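Local coordinates for protein cytidylyltransferase (Leptospira borgpetersenii serovar Hardjo-bovis, PDB 6OEW) that probably transfers a nucleotidyl group, most likely from CTP, as a metal-dependent cytidylyltransferase of the GT-A clan, at residues 15-20 with 54-59; 21-26 with 201-206; 38-43 with 109-114; 207-212 with 236-241. One frame throughout, in Å; residues are numbered along the deposited sequence.

In the fold
From the N terminus, strand 11-16 runs into interaction 1, which closes the chain over 33 intervening residues by pairing with strand 54-59. Interaction 2 starts immediately afterwards, in loop 21-26, and crosses interaction 1 to close a loop of 174 residues at the start of helix 204-214. Interaction 3 joins helix 37-45 to the turn after strand 101-106; it is nested within interaction 2 and crosses interaction 1. Interaction 4 follows in series, fastening helix 204-214 to the segment after helix 224-233. M41 and L42 of interaction 3 pack on I15 of interaction 1, L111 meets L210 of interaction 4, and D206 of interaction 2 meets N240 of interaction 4.

Interaction 1: residues 15-20 with 54-59; sequences IQARMG and VVVLTT
I15 pairs with V56 and Q16 with L57 as neighbours in parallel strands, whose local directions differ by 26°. L57 is held through both its backbone N and its O: L57 N donates to I15 O at 2.7 Å, and L57 O accepts from A17 N at 3.0 Å. I15 also uses its N, which donates to V55 O at 2.9 Å in a nearly straight bond of 173°. Beyond A17 the regular pairing gives way to a side chain. T58 OG1 donates to A17 O at 2.7 Å, taking over at the point where the first segment leaves the sheet. With OG1 anti to the backbone N (chi1 -170°), the T58 hydroxyl lies against the departing backbone.

Side-chain packing begins at the N-terminal end, where the CD1 tip of I15 lies 3.7 Å from V54 CG1. At the far end the guanidinium of R18 is layered: T59 CG2 sits over one face, 3.8 Å from R18 NE, and G20 O lies over the opposite face. R18 also has a weak, long ion pair with E61, while T59 OG1 is engaged by D64. Q16 projects to the face shared with L57, and its OE1 accepts from R104.

The two strands are adjacent in the mixed sheet of this GT-A domain, inside its 77-81 edge, with 77-81 next to 54-59 and 101-106 next to 11-16. Helix 37-45 covers the I15 and V56 face together with helix 65-73, whereas helix 86-96 packs against Q16 and L57 on the other.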
loop_
_atom_site.group_PDB
_atom_site.type_symbol
_atom_site.label_atom_id
_atom_site.label_comp_id
_atom_site.label_asym_id
_atom_site.label_seq_id
_atom_site.Cartn_x
_atom_site.Cartn_y
_atom_site.Cartn_z
ATOM N N ILE A 15 -6.591 1.897 -1.792
ATOM C CA ILE A 15 -5.362 1.704 -2.551
ATOM C C ILE A 15 -5.291 2.746 -3.652
ATOM O O ILE A 15 -6.110 2.742 -4.585
ATOM C CB ILE A 15 -5.295 0.300 -3.165
ATOM C CG1 ILE A 15 -5.645 -0.767 -2.125
ATOM C CG2 ILE A 15 -3.910 0.046 -3.791
ATOM C CD1 ILE A 15 -6.039 -2.031 -2.793
ATOM N N GLN A 16 -4.282 3.605 -3.593
ATOM C CA GLN A 16 -4.073 4.559 -4.672
ATOM C C GLN A 16 -3.245 3.915 -5.778
ATOM O O GLN A 16 -2.209 3.286 -5.523
ATOM C CB GLN A 16 -3.406 5.837 -4.158
ATOM C CG GLN A 16 -2.069 5.613 -3.490
ATOM C CD GLN A 16 -1.368 6.920 -3.176
ATOM O OE1 GLN A 16 -1.537 7.485 -2.103
ATOM N NE2 GLN A 16 -0.577 7.410 -4.133
ATOM N N ALA A 17 -3.728 4.034 -7.009
ATOM C CA ALA A 17 -3.029 3.430 -8.136
ATOM C C ALA A 17 -3.384 4.216 -9.380
ATOM O O ALA A 17 -4.507 4.706 -9.509
ATOM C CB ALA A 17 -3.413 1.961 -8.345
ATOM N N ARG A 18 -2.416 4.351 -10.287
ATOM C CA ARG A 18 -2.667 5.030 -11.549
ATOM C C ARG A 18 -1.683 4.530 -12.597
ATOM O O ARG A 18 -0.577 4.084 -12.275
ATOM C CB ARG A 18 -2.544 6.561 -11.437
ATOM C CG ARG A 18 -1.109 7.030 -11.231
ATOM C CD ARG A 18 -1.051 8.529 -10.990
ATOM N NE ARG A 18 -1.429 9.290 -12.180
ATOM C CZ ARG A 18 -1.374 10.616 -12.276
ATOM N NH1 ARG A 18 -0.970 11.342 -11.242
ATOM N NH2 ARG A 18 -1.727 11.218 -13.414
ATOM N N MET A 19 -2.114 4.618 -13.862
ATOM C CA MET A 19 -1.263 4.215 -14.977
ATOM C C MET A 19 -0.130 5.208 -15.176
ATOM O O MET A 19 1.017 4.812 -15.414
ATOM C CB MET A 19 -2.101 4.090 -16.261
ATOM C CG MET A 19 -3.050 2.860 -16.252
ATOM S SD MET A 19 -2.153 1.293 -16.403
ATOM C CE MET A 19 -1.749 1.385 -18.179
ATOM N N GLY A 20 -0.423 6.499 -15.051
ATOM C CA GLY A 20 0.587 7.524 -15.255
ATOM C C GLY A 20 1.455 7.756 -14.036
ATOM O O GLY A 20 1.690 8.908 -13.654
ATOM N N VAL A 54 -12.369 -2.880 0.324
ATOM C CA VAL A 54 -11.229 -2.474 -0.485
ATOM C C VAL A 54 -11.759 -1.564 -1.579
ATOM O O VAL A 54 -12.773 -1.882 -2.216
ATOM C CB VAL A 54 -10.509 -3.693 -1.087
ATOM C CG1 VAL A 54 -9.438 -3.260 -2.053
ATOM C CG2 VAL A 54 -9.881 -4.526 0.016
ATOM N N VAL A 55 -11.111 -0.420 -1.766
ATOM C CA VAL A 55 -11.433 0.499 -2.854
ATOM C C VAL A 55 -10.130 0.874 -3.547
ATOM O O VAL A 55 -9.134 1.177 -2.877
ATOM C CB VAL A 55 -12.154 1.767 -2.354
ATOM C CG1 VAL A 55 -12.740 2.562 -3.545
ATOM C CG2 VAL A 55 -13.245 1.420 -1.276
ATOM N N VAL A 56 -10.132 0.853 -4.879
ATOM C CA VAL A 56 -9.019 1.391 -5.654
ATOM C C VAL A 56 -9.326 2.847 -5.976
ATOM O O VAL A 56 -10.390 3.172 -6.529
ATOM C CB VAL A 56 -8.780 0.577 -6.938
ATOM C CG1 VAL A 56 -7.758 1.277 -7.852
ATOM C CG2 VAL A 56 -8.311 -0.841 -6.609
ATOM N N LEU A 57 -8.402 3.731 -5.615
ATOM C CA LEU A 57 -8.545 5.161 -5.815
ATOM C C LEU A 57 -7.619 5.538 -6.965
ATOM O O LEU A 57 -6.396 5.459 -6.825
ATOM C CB LEU A 57 -8.159 5.941 -4.571
ATOM C CG LEU A 57 -9.173 6.115 -3.431
ATOM C CD1 LEU A 57 -9.732 4.761 -2.983
ATOM C CD2 LEU A 57 -8.470 6.843 -2.306
ATOM N N THR A 58 -8.191 5.996 -8.074
ATOM C CA THR A 58 -7.354 6.334 -9.222
ATOM C C THR A 58 -7.782 7.704 -9.752
ATOM O O THR A 58 -8.499 8.438 -9.060
ATOM C CB THR A 58 -7.443 5.215 -10.276
ATOM O OG1 THR A 58 -6.455 5.416 -11.309
ATOM C CG2 THR A 58 -8.849 5.143 -10.892
ATOM N N THR A 59 -7.319 8.099 -10.938
ATOM C CA THR A 59 -7.662 9.409 -11.472
ATOM C C THR A 59 -8.811 9.294 -12.466
ATOM O O THR A 59 -9.232 8.202 -12.848
ATOM C CB THR A 59 -6.472 10.089 -12.179
ATOM O OG1 THR A 59 -6.454 9.661 -13.542
ATOM C CG2 THR A 59 -5.134 9.707 -11.519
#

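Interaction 2: residues 21-26 with 201-206; sequences STRLPG and IDTIED
R23 and D202 carry opposite charges yet meet without a hydrogen bond: the arginine lays its guanidinium over the aspartate side chain instead of pointing N-H groups at it. D202 CB sits under one face, 3.5 Å from R23 NH1, and the carboxylate plane is only 11° from that of the guanidinium. D202 OD2 is 3.8 Å from R23 NH1 but well out of the guanidinium plane, a long salt bridge of charges alone. The partner segment opens helix 204-214 with a capping box formed by T203 and D206. Segment 21-26 belongs to a loop whose sequence resembles the nucleotide-binding signature loop of GT-A nucleotidyltransferases, consistent with a place beside the active site; a magnesium ion lies about 4 Å from the D202 side chain.

L24 supplies the apolar half. L24 CB rests 3.4 Å from D202 O, and the two leucine methyls then divide: L24 CD1 touches I204 CD1 at 4.0 Å, while L24 CD2 reaches I201 CG1 at 4.1 Å. A chi1 of -161° swings CG away from the backbone N and carries the branched end toward the helix start. K27 links the two segments further, through a salt bridge to D202 OD1 and hydrogen bonds to R23 O and I201 O.

D206 organises the helix start: its N donates to T203 OG1 at 3.1 Å, and D206 OD2 uses its anti lone pair to accept from D202 N at 2.8 Å.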
loop_
_atom_site.group_PDB
_atom_site.type_symbol
_atom_site.label_atom_id
_atom_site.label_comp_id
_atom_site.label_asym_id
_atom_site.label_seq_id
_atom_site.Cartn_x
_atom_site.Cartn_y
_atom_site.Cartn_z
ATOM N N SER A 21 1.920 6.671 -13.409
ATOM C CA SER A 21 2.765 6.802 -12.234
ATOM C C SER A 21 4.068 7.512 -12.586
ATOM O O SER A 21 4.571 7.425 -13.706
ATOM C CB SER A 21 3.052 5.424 -11.602
ATOM O OG SER A 21 3.555 4.452 -12.542
ATOM N N THR A 22 4.635 8.191 -11.590
ATOM C CA THR A 22 5.873 8.928 -11.801
ATOM C C THR A 22 7.004 7.999 -12.213
ATOM O O THR A 22 7.775 8.305 -13.131
ATOM C CB THR A 22 6.236 9.688 -10.526
ATOM O OG1 THR A 22 5.083 10.393 -10.043
ATOM C CG2 THR A 22 7.333 10.683 -10.802
ATOM N N ARG A 23 7.126 6.857 -11.545
ATOM C CA ARG A 23 8.144 5.879 -11.876
ATOM C C ARG A 23 7.490 4.709 -12.595
ATOM O O ARG A 23 6.456 4.190 -12.137
ATOM C CB ARG A 23 8.882 5.415 -10.621
ATOM C CG ARG A 23 9.573 6.550 -9.881
ATOM C CD ARG A 23 10.525 6.031 -8.819
ATOM N NE ARG A 23 11.735 5.483 -9.427
ATOM C CZ ARG A 23 12.646 4.763 -8.778
ATOM N NH1 ARG A 23 12.486 4.489 -7.486
ATOM N NH2 ARG A 23 13.711 4.313 -9.423
ATOM N N LEU A 24 8.079 4.339 -13.727
ATOM C CA LEU A 24 7.648 3.217 -14.553
ATOM C C LEU A 24 6.150 3.298 -14.866
ATOM O O LEU A 24 5.383 2.391 -14.515
ATOM C CB LEU A 24 8.003 1.888 -13.897
ATOM C CG LEU A 24 8.039 0.663 -14.806
ATOM C CD1 LEU A 24 9.137 0.859 -15.847
ATOM C CD2 LEU A 24 8.275 -0.621 -13.995
ATOM N N PRO A 25 5.703 4.373 -15.523
ATOM C CA PRO A 25 4.287 4.467 -15.903
ATOM C C PRO A 25 3.848 3.199 -16.629
ATOM O O PRO A 25 4.595 2.640 -17.434
ATOM C CB PRO A 25 4.243 5.701 -16.817
ATOM C CG PRO A 25 5.700 5.930 -17.253
ATOM C CD PRO A 25 6.510 5.484 -16.066
ATOM N N GLY A 26 2.645 2.710 -16.289
ATOM C CA GLY A 26 2.096 1.501 -16.880
ATOM C C GLY A 26 2.345 0.248 -16.076
ATOM O O GLY A 26 1.817 -0.822 -16.422
ATOM N N ILE A 201 7.684 -1.878 -6.849
ATOM C CA ILE A 201 7.922 -1.855 -8.296
ATOM C C ILE A 201 7.996 -0.404 -8.759
ATOM O O ILE A 201 6.993 0.325 -8.790
ATOM C CB ILE A 201 6.873 -2.659 -9.081
ATOM C CG1 ILE A 201 7.168 -2.539 -10.583
ATOM C CG2 ILE A 201 5.423 -2.247 -8.717
ATOM C CD1 ILE A 201 6.724 -3.725 -11.370
ATOM N N ASP A 202 9.213 0.016 -9.087
ATOM C CA ASP A 202 9.492 1.301 -9.682
ATOM C C ASP A 202 10.406 1.203 -10.891
ATOM O O ASP A 202 10.507 2.182 -11.631
ATOM C CB ASP A 202 10.141 2.243 -8.665
ATOM C CG ASP A 202 9.180 2.694 -7.590
ATOM O OD1 ASP A 202 8.121 3.283 -7.934
ATOM O OD2 ASP A 202 9.503 2.458 -6.406
ATOM N N THR A 203 11.066 0.064 -11.111
ATOM C CA THR A 203 11.961 -0.132 -12.243
ATOM C C THR A 203 11.722 -1.511 -12.840
ATOM O O THR A 203 11.083 -2.386 -12.231
ATOM C CB THR A 203 13.434 -0.033 -11.843
ATOM O OG1 THR A 203 13.715 -1.077 -10.901
ATOM C CG2 THR A 203 13.747 1.310 -11.227
ATOM N N ILE A 204 12.296 -1.712 -14.027
ATOM C CA ILE A 204 12.251 -3.017 -14.681
ATOM C C ILE A 204 12.960 -4.064 -13.826
ATOM O O ILE A 204 12.533 -5.227 -13.750
ATOM C CB ILE A 204 12.870 -2.924 -16.089
ATOM C CG1 ILE A 204 11.928 -2.182 -17.027
ATOM C CG2 ILE A 204 13.197 -4.302 -16.638
ATOM C CD1 ILE A 204 10.548 -2.744 -17.025
ATOM N N GLU A 205 14.060 -3.668 -13.178
ATOM C CA GLU A 205 14.792 -4.578 -12.303
ATOM C C GLU A 205 13.934 -4.995 -11.100
ATOM O O GLU A 205 14.016 -6.143 -10.634
ATOM C CB GLU A 205 16.087 -3.910 -11.841
ATOM C CG GLU A 205 17.113 -3.661 -12.949
ATOM C CD GLU A 205 16.721 -2.541 -13.925
ATOM O OE1 GLU A 205 16.022 -1.583 -13.517
ATOM O OE2 GLU A 205 17.118 -2.627 -15.111
ATOM N N ASP A 206 13.116 -4.078 -10.573
ATOM C CA ASP A 206 12.177 -4.457 -9.514
ATOM C C ASP A 206 11.228 -5.531 -10.015
ATOM O O ASP A 206 10.960 -6.529 -9.329
ATOM C CB ASP A 206 11.348 -3.253 -9.065
ATOM C CG ASP A 206 12.128 -2.252 -8.241
ATOM O OD1 ASP A 206 13.213 -2.573 -7.718
ATOM O OD2 ASP A 206 11.629 -1.116 -8.124
#

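Interaction 3: residues 38-43 with 109-114; sequences LGFMLE and CPLIDS. With EDO (1,2-ethanediol), chain D.
M41 and F40 carry the apolar contact, approaching the turn after strand 101-106 from consecutive positions on one helix. The M41 chain is stretched out to its tip, all three torsions near 180° (chi1 -168°), which lays it along the turn from P110 to C109. M41 CG meets I112 CG2 at 3.8 Å, and the terminal M41 CE reaches C109 CB at 4.3 Å. F40 CE2 touches the L111 CD2 methyl at 3.9 Å, the two side chains crossing at a slant.

No hydrogen bond joins the segments; two carbonyl oxygens face the helix instead. P110 O receives the CA-H of M41, with M41 CA 3.5 Å away, and also lies at the edge of the F40 ring, 3.8 Å from F40 CD2. This buried oxygen has no conventional hydrogen-bond partner in the model. C109 O, against which M41 CG packs, accepts from I112 N at 3.1 Å within its own segment, closing a type I turn.

The third kind involves a bound small molecule: 1,2-ethanediol, probably from the crystallisation liquor, uses O2 to accept from S114 N at the start of helix 114-126 and O1 to donate to S114 OG; it also bonds to R44 O.

C109 directly follows D108, a known magnesium-binding residue that does not hold the metal in this model. Helix 37-45 also packs on strand 11-16, through M41 on I15, and on helix 204-214, through F40 on I214; L210 of that helix backs P110 and L111.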
loop_
_atom_site.group_PDB
_atom_site.type_symbol
_atom_site.label_atom_id
_atom_site.label_comp_id
_atom_site.label_asym_id
_atom_site.label_seq_id
_atom_site.Cartn_x
_atom_site.Cartn_y
_atom_site.Cartn_z
ATOM N N LEU A 38 -1.362 -4.988 -10.388
ATOM C CA LEU A 38 -2.412 -4.530 -9.478
ATOM C C LEU A 38 -3.401 -5.645 -9.156
ATOM O O LEU A 38 -3.839 -5.774 -8.002
ATOM C CB LEU A 38 -3.142 -3.321 -10.068
ATOM C CG LEU A 38 -4.265 -2.716 -9.200
ATOM C CD1 LEU A 38 -3.817 -2.401 -7.757
ATOM C CD2 LEU A 38 -4.802 -1.455 -9.850
ATOM N N GLY A 39 -3.763 -6.471 -10.145
ATOM C CA GLY A 39 -4.667 -7.586 -9.859
ATOM C C GLY A 39 -4.100 -8.568 -8.844
ATOM O O GLY A 39 -4.816 -9.066 -7.964
ATOM N N PHE A 40 -2.804 -8.861 -8.951
ATOM C CA PHE A 40 -2.133 -9.700 -7.964
ATOM C C PHE A 40 -2.277 -9.129 -6.559
ATOM O O PHE A 40 -2.551 -9.869 -5.599
ATOM C CB PHE A 40 -0.656 -9.824 -8.341
ATOM C CG PHE A 40 0.014 -11.031 -7.775
ATOM C CD1 PHE A 40 0.247 -12.144 -8.579
ATOM C CD2 PHE A 40 0.413 -11.067 -6.444
ATOM C CE1 PHE A 40 0.874 -13.272 -8.075
ATOM C CE2 PHE A 40 1.042 -12.214 -5.930
ATOM C CZ PHE A 40 1.261 -13.309 -6.741
ATOM N N MET A 41 -2.062 -7.821 -6.416
ATOM C CA MET A 41 -2.210 -7.159 -5.124
ATOM C C MET A 41 -3.624 -7.319 -4.575
ATOM O O MET A 41 -3.816 -7.652 -3.398
ATOM C CB MET A 41 -1.859 -5.680 -5.258
ATOM C CG MET A 41 -1.711 -4.968 -3.914
ATOM S SD MET A 41 -1.470 -3.198 -4.165
ATOM C CE MET A 41 -1.351 -2.648 -2.446
ATOM N N LEU A 42 -4.624 -7.085 -5.421
ATOM C CA LEU A 42 -6.006 -7.210 -4.988
ATOM C C LEU A 42 -6.312 -8.638 -4.545
ATOM O O LEU A 42 -6.977 -8.845 -3.527
ATOM C CB LEU A 42 -6.939 -6.754 -6.110
ATOM C CG LEU A 42 -6.845 -5.263 -6.492
ATOM C CD1 LEU A 42 -7.802 -4.924 -7.624
ATOM C CD2 LEU A 42 -7.144 -4.371 -5.289
ATOM N N GLU A 43 -5.797 -9.637 -5.267
ATOM C CA GLU A 43 -6.009 -11.024 -4.853
ATOM C C GLU A 43 -5.380 -11.304 -3.490
ATOM O O GLU A 43 -5.956 -12.036 -2.674
ATOM C CB GLU A 43 -5.454 -11.985 -5.902
ATOM C CG GLU A 43 -6.265 -12.004 -7.176
ATOM C CD GLU A 43 -5.894 -13.156 -8.068
ATOM O OE1 GLU A 43 -5.732 -14.283 -7.566
ATOM O OE2 GLU A 43 -5.744 -12.928 -9.280
ATOM N N CYS A 109 2.957 -1.886 -4.384
ATOM C CA CYS A 109 3.254 -2.895 -3.368
ATOM C C CYS A 109 2.480 -4.185 -3.632
ATOM O O CYS A 109 1.675 -4.626 -2.795
ATOM C CB CYS A 109 2.917 -2.357 -1.981
ATOM S SG CYS A 109 3.938 -0.977 -1.468
ATOM N N PRO A 110 2.728 -4.837 -4.767
ATOM C CA PRO A 110 1.892 -5.984 -5.147
ATOM C C PRO A 110 1.995 -7.185 -4.221
ATOM O O PRO A 110 1.088 -8.025 -4.261
ATOM C CB PRO A 110 2.408 -6.332 -6.545
ATOM C CG PRO A 110 3.843 -5.880 -6.516
ATOM C CD PRO A 110 3.769 -4.578 -5.783
ATOM N N LEU A 111 3.063 -7.332 -3.428
ATOM C CA LEU A 111 3.215 -8.487 -2.544
ATOM C C LEU A 111 2.810 -8.180 -1.113
ATOM O O LEU A 111 3.172 -8.940 -0.201
ATOM C CB LEU A 111 4.647 -9.025 -2.566
ATOM C CG LEU A 111 5.171 -9.382 -3.968
ATOM C CD1 LEU A 111 6.487 -10.108 -3.898
ATOM C CD2 LEU A 111 4.167 -10.210 -4.756
ATOM N N ILE A 112 2.062 -7.091 -0.907
ATOM C CA ILE A 112 1.574 -6.731 0.420
ATOM C C ILE A 112 0.957 -7.949 1.097
ATOM O O ILE A 112 0.300 -8.775 0.452
ATOM C CB ILE A 112 0.568 -5.572 0.289
ATOM C CG1 ILE A 112 0.342 -4.897 1.642
ATOM C CG2 ILE A 112 -0.741 -6.035 -0.426
ATOM C CD1 ILE A 112 1.431 -3.893 1.999
ATOM N N ASP A 113 1.200 -8.078 2.402
ATOM C CA ASP A 113 0.795 -9.252 3.179
ATOM C C ASP A 113 -0.420 -8.874 4.020
ATOM O O ASP A 113 -0.346 -7.960 4.853
ATOM C CB ASP A 113 1.949 -9.750 4.055
ATOM C CG ASP A 113 1.601 -11.019 4.870
ATOM O OD1 ASP A 113 0.431 -11.222 5.240
ATOM O OD2 ASP A 113 2.511 -11.811 5.163
ATOM N N SER A 114 -1.543 -9.556 3.783
ATOM C CA SER A 114 -2.770 -9.172 4.473
ATOM C C SER A 114 -2.696 -9.482 5.966
ATOM O O SER A 114 -3.394 -8.834 6.763
ATOM C CB SER A 114 -3.972 -9.859 3.817
ATOM O OG SER A 114 -3.991 -11.255 4.122
HETATM C C1 EDO D . -1.830 -13.768 2.328
HETATM O O1 EDO D . -2.465 -13.389 3.561
HETATM C C2 EDO D . -1.148 -12.562 1.671
HETATM O O2 EDO D . -2.086 -11.482 1.546
#

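Interaction 4: residues 207-212 with 236-241; sequences YETLKS and SIIQNQ
T209 OG1 is gripped from two directions: it accepts from Q239 N at 2.8 Å, with an N-H...O angle of 149°, and is also hydrogen-bonded to E205 O one helical turn back. The hydroxyl stands beside the backbone N (chi1 -62°), close enough to the helix to reach that carbonyl while still facing the second segment. N240 N lies near as well, at 3.2 Å from T209 OG1, but its angle is too poor for a bond.

The rest of T209 packs on the loop after helix 224-233. T209 CG2 meets I238 CD1 at 3.9 Å, and the CA-H of T209 points at I237 O, with T209 CA 3.6 Å from that oxygen. A turn further along, S212 CB touches I237 CG2 at 4.0 Å. The Q239 side chain starts with CB against the threonine hydroxyl, then bends at chi2 and sets its amide against E208 and S212; which end of the amide is oxygen is doubtful.

N240 adds a second polar tie: ND2 donates to D206 OD1 in the first turn of the helix and to R198 O in the loop before it. The contact is structural packing between helix 204-214 and the loop following helix 224-233. I237 and I238 link helix 204-214 to helix 224-233, touching V230 and I231 there, while L210 turns away to pack on I201 and F32 of strand 31-32.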
loop_
_atom_site.group_PDB
_atom_site.type_symbol
_atom_site.label_atom_id
_atom_site.label_comp_id
_atom_site.label_asym_id
_atom_site.label_seq_id
_atom_site.Cartn_x
_atom_site.Cartn_y
_atom_site.Cartn_z
ATOM N N TYR A 207 10.658 -5.288 -11.197
ATOM C CA TYR A 207 9.739 -6.205 -11.850
ATOM C C TYR A 207 10.349 -7.590 -12.002
ATOM O O TYR A 207 9.688 -8.599 -11.734
ATOM C CB TYR A 207 9.357 -5.619 -13.216
ATOM C CG TYR A 207 8.348 -6.387 -14.044
ATOM C CD1 TYR A 207 7.146 -6.848 -13.488
ATOM C CD2 TYR A 207 8.573 -6.607 -15.390
ATOM C CE1 TYR A 207 6.213 -7.545 -14.280
ATOM C CE2 TYR A 207 7.660 -7.275 -16.178
ATOM C CZ TYR A 207 6.478 -7.741 -15.630
ATOM O OH TYR A 207 5.592 -8.421 -16.455
ATOM N N GLU A 208 11.587 -7.664 -12.500
ATOM C CA GLU A 208 12.250 -8.953 -12.680
ATOM C C GLU A 208 12.414 -9.667 -11.344
ATOM O O GLU A 208 12.218 -10.884 -11.245
ATOM C CB GLU A 208 13.622 -8.751 -13.327
ATOM C CG GLU A 208 13.594 -8.092 -14.715
ATOM C CD GLU A 208 14.984 -7.740 -15.249
ATOM O OE1 GLU A 208 15.958 -7.701 -14.467
ATOM O OE2 GLU A 208 15.102 -7.499 -16.462
ATOM N N THR A 209 12.811 -8.913 -10.317
ATOM C CA THR A 209 12.926 -9.449 -8.957
ATOM C C THR A 209 11.595 -10.008 -8.471
ATOM O O THR A 209 11.522 -11.128 -7.938
ATOM C CB THR A 209 13.397 -8.336 -8.011
ATOM O OG1 THR A 209 14.694 -7.882 -8.418
ATOM C CG2 THR A 209 13.442 -8.826 -6.531
ATOM N N LEU A 210 10.532 -9.219 -8.611
ATOM C CA LEU A 210 9.223 -9.644 -8.130
ATOM C C LEU A 210 8.720 -10.840 -8.919
ATOM O O LEU A 210 8.089 -11.743 -8.361
ATOM C CB LEU A 210 8.236 -8.480 -8.222
ATOM C CG LEU A 210 8.536 -7.306 -7.282
ATOM C CD1 LEU A 210 7.734 -6.106 -7.699
ATOM C CD2 LEU A 210 8.191 -7.678 -5.831
ATOM N N LYS A 211 8.996 -10.867 -10.222
ATOM C CA LYS A 211 8.607 -12.027 -11.015
ATOM C C LYS A 211 9.317 -13.279 -10.526
ATOM O O LYS A 211 8.721 -14.362 -10.469
ATOM C CB LYS A 211 8.902 -11.767 -12.494
ATOM C CG LYS A 211 7.778 -10.989 -13.162
ATOM C CD LYS A 211 8.140 -10.511 -14.603
ATOM C CE LYS A 211 9.088 -11.391 -15.363
ATOM N NZ LYS A 211 9.406 -10.822 -16.755
ATOM N N SER A 212 10.587 -13.149 -10.152
ATOM C CA SER A 212 11.302 -14.303 -9.629
ATOM C C SER A 212 10.722 -14.748 -8.287
ATOM O O SER A 212 10.536 -15.949 -8.054
ATOM C CB SER A 212 12.784 -13.970 -9.517
ATOM O OG SER A 212 13.333 -13.830 -10.811
ATOM N N SER A 236 19.823 -15.069 -5.529
ATOM C CA SER A 236 19.794 -14.563 -6.902
ATOM C C SER A 236 18.402 -14.148 -7.363
ATOM O O SER A 236 18.259 -13.642 -8.482
ATOM C CB SER A 236 20.366 -15.609 -7.864
ATOM O OG SER A 236 19.379 -16.543 -8.273
ATOM N N ILE A 237 17.370 -14.356 -6.548
ATOM C CA ILE A 237 16.077 -13.743 -6.836
ATOM C C ILE A 237 16.229 -12.233 -6.965
ATOM O O ILE A 237 15.568 -11.595 -7.798
ATOM C CB ILE A 237 15.058 -14.116 -5.744
ATOM C CG1 ILE A 237 14.656 -15.588 -5.893
ATOM C CG2 ILE A 237 13.836 -13.173 -5.778
ATOM C CD1 ILE A 237 13.883 -16.118 -4.689
ATOM N N ILE A 238 17.105 -11.642 -6.152
ATOM C CA ILE A 238 17.243 -10.190 -6.064
ATOM C C ILE A 238 17.993 -9.706 -7.302
ATOM O O ILE A 238 19.178 -10.002 -7.473
ATOM C CB ILE A 238 17.960 -9.773 -4.773
ATOM C CG1 ILE A 238 17.145 -10.215 -3.556
ATOM C CG2 ILE A 238 18.126 -8.271 -4.716
ATOM C CD1 ILE A 238 15.799 -9.533 -3.486
ATOM N N GLN A 239 17.298 -8.960 -8.165
ATOM C CA GLN A 239 17.862 -8.443 -9.414
ATOM C C GLN A 239 17.828 -6.919 -9.484
ATOM O O GLN A 239 18.173 -6.344 -10.528
ATOM C CB GLN A 239 17.122 -9.030 -10.623
ATOM C CG GLN A 239 17.469 -10.477 -10.940
ATOM C CD GLN A 239 16.263 -11.282 -11.412
ATOM O OE1 GLN A 239 15.513 -11.827 -10.600
ATOM N NE2 GLN A 239 16.076 -11.364 -12.724
ATOM N N ASN A 240 17.412 -6.253 -8.405
ATOM C CA ASN A 240 17.357 -4.798 -8.328
ATOM C C ASN A 240 18.389 -4.254 -7.352
ATOM O O ASN A 240 18.293 -3.102 -6.917
ATOM C CB ASN A 240 15.956 -4.335 -7.924
ATOM C CG ASN A 240 15.521 -4.905 -6.566
ATOM O OD1 ASN A 240 16.284 -5.620 -5.889
ATOM N ND2 ASN A 240 14.295 -4.581 -6.162
ATOM N N GLN A 241 19.373 -5.071 -7.011
ATOM C CA GLN A 241 20.388 -4.770 -6.017
ATOM C C GLN A 241 21.535 -5.732 -6.275
ATOM O O GLN A 241 21.304 -6.895 -6.619
ATOM C CB GLN A 241 19.841 -4.943 -4.585
ATOM C CG GLN A 241 20.821 -4.604 -3.466
ATOM C CD GLN A 241 21.178 -3.132 -3.448
ATOM O OE1 GLN A 241 22.332 -2.760 -3.657
ATOM N NE2 GLN A 241 20.183 -2.284 -3.203
#